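PDB 4WCJ: polysaccharide deacetylase from Ammonifex degensii, which probably removes N-acetyl groups from poly-beta-1,6-N-acetyl-D-glucosamine as a zinc-dependent family 4 carbohydrate esterase. Local coordinates for residues C152-W164 / L197-G209. Numbering follows the deposited sequence.
Sequences CVVGLHTYDLHYW and LGLKTRYFAYPYG. With ZN (zinc ion), chain B.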
loop_
_atom_site.group_PDB
_atom_site.type_symbol
_atom_site.label_atom_id
_atom_site.label_comp_id
_atom_site.label_asym_id
_atom_site.label_seq_id
_atom_site.Cartn_x
_atom_site.Cartn_y
_atom_site.Cartn_z
ATOM N N CYS A 152 6.472 9.461 -4.452
ATOM C CA CYS A 152 5.951 8.111 -4.662
ATOM C C CYS A 152 7.058 7.074 -4.570
ATOM O O CYS A 152 8.059 7.153 -5.286
ATOM C CB CYS A 152 5.263 8.003 -6.030
ATOM S SG CYS A 152 4.556 6.342 -6.399
ATOM N N VAL A 153 6.866 6.096 -3.692
ATOM C CA VAL A 153 7.727 4.922 -3.629
ATOM C C VAL A 153 6.876 3.737 -4.089
ATOM O O VAL A 153 5.753 3.568 -3.620
ATOM C CB VAL A 153 8.278 4.669 -2.209
ATOM C CG1 VAL A 153 9.141 3.397 -2.173
ATOM C CG2 VAL A 153 9.082 5.876 -1.726
ATOM N N VAL A 154 7.387 2.955 -5.032
ATOM C CA VAL A 154 6.634 1.810 -5.528
ATOM C C VAL A 154 7.009 0.507 -4.806
ATOM O O VAL A 154 8.193 0.181 -4.653
ATOM C CB VAL A 154 6.843 1.618 -7.040
ATOM C CG1 VAL A 154 6.050 0.417 -7.546
ATOM C CG2 VAL A 154 6.431 2.878 -7.784
ATOM N N GLY A 155 5.976 -0.236 -4.385
ATOM C CA GLY A 155 6.165 -1.553 -3.801
ATOM C C GLY A 155 5.527 -2.594 -4.702
ATOM O O GLY A 155 4.906 -2.250 -5.705
ATOM N N LEU A 156 5.694 -3.868 -4.353
ATOM C CA LEU A 156 5.169 -4.954 -5.183
ATOM C C LEU A 156 3.871 -5.541 -4.603
ATOM O O LEU A 156 3.750 -5.737 -3.394
ATOM C CB LEU A 156 6.234 -6.048 -5.345
ATOM C CG LEU A 156 5.913 -7.228 -6.276
ATOM C CD1 LEU A 156 5.784 -6.792 -7.730
ATOM C CD2 LEU A 156 6.969 -8.324 -6.136
ATOM N N HIS A 157 2.920 -5.817 -5.493
ATOM C CA HIS A 157 1.597 -6.344 -5.163
ATOM C C HIS A 157 1.428 -7.624 -5.992
ATOM O O HIS A 157 0.424 -7.814 -6.663
ATOM C CB HIS A 157 0.521 -5.292 -5.491
ATOM C CG HIS A 157 -0.792 -5.470 -4.781
ATOM N ND1 HIS A 157 -0.895 -5.889 -3.471
ATOM C CD2 HIS A 157 -2.062 -5.234 -5.198
ATOM C CE1 HIS A 157 -2.166 -5.924 -3.119
ATOM N NE2 HIS A 157 -2.897 -5.527 -4.147
ATOM N N THR A 158 2.438 -8.496 -5.907
ATOM C CA THR A 158 2.717 -9.599 -6.855
ATOM C C THR A 158 3.013 -9.086 -8.264
ATOM O O THR A 158 2.753 -7.922 -8.587
ATOM C CB THR A 158 1.565 -10.668 -6.959
ATOM O OG1 THR A 158 0.493 -10.178 -7.780
ATOM C CG2 THR A 158 1.050 -11.067 -5.593
ATOM N N TYR A 159 3.589 -9.958 -9.094
ATOM C CA TYR A 159 3.712 -9.680 -10.528
ATOM C C TYR A 159 2.381 -9.912 -11.249
ATOM O O TYR A 159 1.851 -9.022 -11.927
ATOM C CB TYR A 159 4.801 -10.552 -11.171
ATOM C CG TYR A 159 4.970 -10.295 -12.659
ATOM C CD1 TYR A 159 5.765 -9.251 -13.115
ATOM C CD2 TYR A 159 4.329 -11.087 -13.602
ATOM C CE1 TYR A 159 5.913 -9.007 -14.468
ATOM C CE2 TYR A 159 4.477 -10.846 -14.962
ATOM C CZ TYR A 159 5.269 -9.801 -15.381
ATOM O OH TYR A 159 5.421 -9.552 -16.726
ATOM N N ASP A 160 1.850 -11.121 -11.126
ATOM C CA ASP A 160 0.552 -11.433 -11.728
ATOM C C ASP A 160 -0.112 -12.598 -11.000
ATOM O O ASP A 160 -0.419 -13.640 -11.593
ATOM C CB ASP A 160 0.714 -11.737 -13.220
ATOM C CG ASP A 160 -0.620 -11.859 -13.949
ATOM O OD1 ASP A 160 -1.622 -11.261 -13.494
ATOM O OD2 ASP A 160 -0.659 -12.561 -14.981
ATOM N N LEU A 161 -0.343 -12.411 -9.705
ATOM C CA LEU A 161 -0.991 -13.433 -8.892
ATOM C C LEU A 161 -2.130 -12.838 -8.069
ATOM O O LEU A 161 -2.496 -13.369 -7.026
ATOM C CB LEU A 161 0.029 -14.125 -7.970
ATOM C CG LEU A 161 0.797 -15.308 -8.559
ATOM C CD1 LEU A 161 1.664 -15.975 -7.501
ATOM C CD2 LEU A 161 -0.159 -16.330 -9.167
ATOM N N HIS A 162 -2.697 -11.737 -8.554
ATOM C CA HIS A 162 -3.803 -11.073 -7.872
ATOM C C HIS A 162 -5.129 -11.699 -8.275
ATOM O O HIS A 162 -6.008 -11.047 -8.864
ATOM C CB HIS A 162 -3.799 -9.582 -8.189
ATOM C CG HIS A 162 -4.511 -8.742 -7.176
ATOM N ND1 HIS A 162 -5.847 -8.895 -6.885
ATOM C CD2 HIS A 162 -4.070 -7.713 -6.409
ATOM C CE1 HIS A 162 -6.200 -8.004 -5.974
ATOM N NE2 HIS A 162 -5.140 -7.290 -5.658
ATOM N N TYR A 163 -5.269 -12.977 -7.956
ATOM C CA TYR A 163 -6.456 -13.728 -8.313
ATOM C C TYR A 163 -7.003 -14.467 -7.104
ATOM O O TYR A 163 -6.243 -14.914 -6.230
ATOM C CB TYR A 163 -6.144 -14.710 -9.444
ATOM C CG TYR A 163 -5.604 -14.049 -10.692
ATOM C CD1 TYR A 163 -6.462 -13.492 -11.629
ATOM C CD2 TYR A 163 -4.239 -13.982 -10.933
ATOM C CE1 TYR A 163 -5.978 -12.887 -12.773
ATOM C CE2 TYR A 163 -3.740 -13.370 -12.076
ATOM C CZ TYR A 163 -4.618 -12.825 -12.993
ATOM O OH TYR A 163 -4.137 -12.222 -14.133
ATOM N N TRP A 164 -8.326 -14.594 -7.070
ATOM C CA TRP A 164 -9.034 -15.231 -5.969
ATOM C C TRP A 164 -9.672 -16.547 -6.404
ATOM O O TRP A 164 -10.341 -16.608 -7.436
ATOM C CB TRP A 164 -10.104 -14.281 -5.419
ATOM C CG TRP A 164 -10.884 -14.850 -4.280
ATOM C CD1 TRP A 164 -12.056 -15.547 -4.352
ATOM C CD2 TRP A 164 -10.549 -14.766 -2.894
ATOM N NE1 TRP A 164 -12.468 -15.908 -3.091
ATOM C CE2 TRP A 164 -11.559 -15.437 -2.177
ATOM C CE3 TRP A 164 -9.489 -14.190 -2.186
ATOM C CZ2 TRP A 164 -11.542 -15.547 -0.787
ATOM C CZ3 TRP A 164 -9.475 -14.299 -0.807
ATOM C CH2 TRP A 164 -10.495 -14.975 -0.123
ATOM N N LEU A 197 12.390 0.882 -12.744
ATOM C CA LEU A 197 12.603 1.987 -11.814
ATOM C C LEU A 197 14.046 2.107 -11.315
ATOM O O LEU A 197 14.404 3.107 -10.691
ATOM C CB LEU A 197 11.656 1.845 -10.622
ATOM C CG LEU A 197 10.163 1.714 -10.959
ATOM C CD1 LEU A 197 9.360 1.448 -9.685
ATOM C CD2 LEU A 197 9.609 2.935 -11.725
ATOM N N GLY A 198 14.861 1.088 -11.580
ATOM C CA GLY A 198 16.262 1.092 -11.179
ATOM C C GLY A 198 16.467 1.027 -9.675
ATOM O O GLY A 198 17.515 1.426 -9.168
ATOM N N LEU A 199 15.461 0.530 -8.964
ATOM C CA LEU A 199 15.496 0.486 -7.503
ATOM C C LEU A 199 15.198 -0.911 -6.978
ATOM O O LEU A 199 14.357 -1.626 -7.527
ATOM C CB LEU A 199 14.483 1.472 -6.908
ATOM C CG LEU A 199 14.603 2.953 -7.277
ATOM C CD1 LEU A 199 13.381 3.713 -6.771
ATOM C CD2 LEU A 199 15.884 3.549 -6.712
ATOM N N LYS A 200 15.889 -1.299 -5.907
ATOM C CA LYS A 200 15.528 -2.517 -5.190
ATOM C C LYS A 200 14.197 -2.299 -4.476
ATOM O O LYS A 200 13.953 -1.236 -3.911
ATOM C CB LYS A 200 16.619 -2.908 -4.188
ATOM N N THR A 201 13.337 -3.308 -4.498
ATOM C CA THR A 201 12.000 -3.183 -3.924
ATOM C C THR A 201 11.976 -3.624 -2.464
ATOM O O THR A 201 12.091 -4.811 -2.172
ATOM C CB THR A 201 10.975 -4.020 -4.717
ATOM O OG1 THR A 201 11.099 -3.727 -6.112
ATOM C CG2 THR A 201 9.548 -3.735 -4.245
ATOM N N ARG A 202 11.805 -2.679 -1.545
ATOM C CA ARG A 202 11.812 -3.019 -0.120
ATOM C C ARG A 202 10.450 -3.484 0.416
ATOM O O ARG A 202 10.377 -4.188 1.437
ATOM C CB ARG A 202 12.289 -1.815 0.699
ATOM C CG ARG A 202 13.714 -1.385 0.408
ATOM C CD ARG A 202 14.146 -0.212 1.289
ATOM N NE ARG A 202 14.501 -0.613 2.649
ATOM C CZ ARG A 202 15.661 -1.173 2.984
ATOM N NH1 ARG A 202 15.911 -1.494 4.249
ATOM N NH2 ARG A 202 16.576 -1.421 2.054
ATOM N N TYR A 203 9.366 -3.118 -0.267
ATOM C CA TYR A 203 8.042 -3.249 0.337
ATOM C C TYR A 203 7.070 -4.106 -0.461
ATOM O O TYR A 203 6.978 -3.983 -1.680
ATOM C CB TYR A 203 7.449 -1.855 0.543
ATOM C CG TYR A 203 8.421 -0.931 1.232
ATOM C CD1 TYR A 203 9.039 -1.314 2.410
ATOM C CD2 TYR A 203 8.744 0.308 0.694
ATOM C CE1 TYR A 203 9.946 -0.490 3.050
ATOM C CE2 TYR A 203 9.643 1.136 1.326
ATOM C CZ TYR A 203 10.242 0.735 2.504
ATOM O OH TYR A 203 11.153 1.570 3.131
ATOM N N PHE A 204 6.313 -4.946 0.248
ATOM C CA PHE A 204 5.351 -5.843 -0.386
ATOM C C PHE A 204 3.990 -5.773 0.303
ATOM O O PHE A 204 3.914 -5.677 1.529
ATOM C CB PHE A 204 5.874 -7.290 -0.353
ATOM C CG PHE A 204 5.011 -8.272 -1.108
ATOM C CD1 PHE A 204 3.908 -8.872 -0.503
ATOM C CD2 PHE A 204 5.329 -8.626 -2.406
ATOM C CE1 PHE A 204 3.131 -9.770 -1.195
ATOM C CE2 PHE A 204 4.550 -9.533 -3.102
ATOM C CZ PHE A 204 3.453 -10.100 -2.503
ATOM N N ALA A 205 2.923 -5.825 -0.493
ATOM C CA ALA A 205 1.553 -5.884 0.032
ATOM C C ALA A 205 0.836 -7.105 -0.515
ATOM O O ALA A 205 0.797 -7.324 -1.730
ATOM C CB ALA A 205 0.781 -4.622 -0.314
ATOM N N TYR A 206 0.271 -7.903 0.385
ATOM C CA TYR A 206 -0.494 -9.084 -0.011
ATOM C C TYR A 206 -1.816 -8.701 -0.651
ATOM O O TYR A 206 -2.598 -7.963 -0.050
ATOM C CB TYR A 206 -0.787 -9.976 1.194
ATOM C CG TYR A 206 0.367 -10.809 1.716
ATOM C CD1 TYR A 206 0.966 -11.783 0.923
ATOM C CD2 TYR A 206 0.828 -10.650 3.016
ATOM C CE1 TYR A 206 2.010 -12.553 1.400
ATOM C CE2 TYR A 206 1.872 -11.425 3.504
ATOM C CZ TYR A 206 2.459 -12.373 2.692
ATOM O OH TYR A 206 3.489 -13.152 3.180
ATOM N N PRO A 207 -2.080 -9.215 -1.859
ATOM C CA PRO A 207 -3.442 -9.093 -2.386
ATOM C C PRO A 207 -4.409 -9.808 -1.447
ATOM O O PRO A 207 -4.075 -10.884 -0.927
ATOM C CB PRO A 207 -3.362 -9.780 -3.749
ATOM C CG PRO A 207 -1.901 -9.742 -4.110
ATOM C CD PRO A 207 -1.177 -9.894 -2.798
ATOM N N TYR A 208 -5.553 -9.172 -1.205
ATOM C CA TYR A 208 -6.621 -9.658 -0.321
ATOM C C TYR A 208 -6.196 -9.605 1.149
ATOM O O TYR A 208 -6.970 -9.947 2.035
ATOM C CB TYR A 208 -7.078 -11.069 -0.735
ATOM C CG TYR A 208 -7.365 -11.154 -2.216
ATOM C CD1 TYR A 208 -8.470 -10.510 -2.776
ATOM C CD2 TYR A 208 -6.508 -11.840 -3.065
ATOM C CE1 TYR A 208 -8.714 -10.563 -4.144
ATOM C CE2 TYR A 208 -6.751 -11.903 -4.427
ATOM C CZ TYR A 208 -7.843 -11.265 -4.957
ATOM O OH TYR A 208 -8.046 -11.348 -6.310
ATOM N N GLY A 209 -4.973 -9.145 1.405
ATOM C CA GLY A 209 -4.606 -8.678 2.729
ATOM C C GLY A 209 -3.833 -9.579 3.670
ATOM O O GLY A 209 -3.429 -9.131 4.745
HETATM ZN ZN ZN B . -4.987 -5.396 -4.590
HETATM O O HOH W 1 9.332 -0.873 -2.309
HETATM O O HOH W 2 -8.909 -9.015 -7.886
HETATM O O HOH W 3 -7.161 -4.900 -4.818
HETATM O O HOH W 4 -5.583 -4.509 -2.548
#
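P207 lies against both zinc-binding histidines at once: its CB sits over a face of the H162 ring, 3.6 Å from the centroid, and its CG makes a looser CH-pi contact over a face of H157. The site belongs to the beta/alpha barrel of a family 4 carbohydrate esterase, where strands 152-156 and 203-205 run in roughly the same direction but splay by 55°; the loop after 152-156 supplies two of the three protein ligands, and the loop after 203-205 packs against them. A compact, rigid proline suits this place because it can meet two imidazoles without competing for their nitrogens. H157 NE2 and H162 NE2 bind zinc, D99 adds a carboxylate oxygen, and two waters complete the shell. In H157, CG anti to the backbone N (chi1 -159°) brings the ring back toward 203-205, where ND1 donates to A205 O at 2.8 Å; the oxygen is near the ring plane, but the donor stands above the carbonyl plane. Together with the zinc bond, this second-shell bond helps to fix the ring's rotation, and it probably makes NE2 a stronger ligand.

The strands join through a single parallel bridge: L156 N donates to Y203 O, and L156 O accepts from A205 N. G155 fits here because a CB would clash with Y203 O. F204 lays one ring face over L156 O, with CD2 3.4 Å away, while T158 CG2 packs against P207 CG.

Farther along, the Y208 ring is flanked on opposite faces by W164, edge-to-face with planes at 65°, and H162, in an offset edge-to-face arrangement. With an alanine in place of Y208, a gap would probably open between these two rings, and the water at H162 ND1 would lose its hydroxyl partner. That water lies 2.9 Å from Y208 OH and is more weakly bound to ND1.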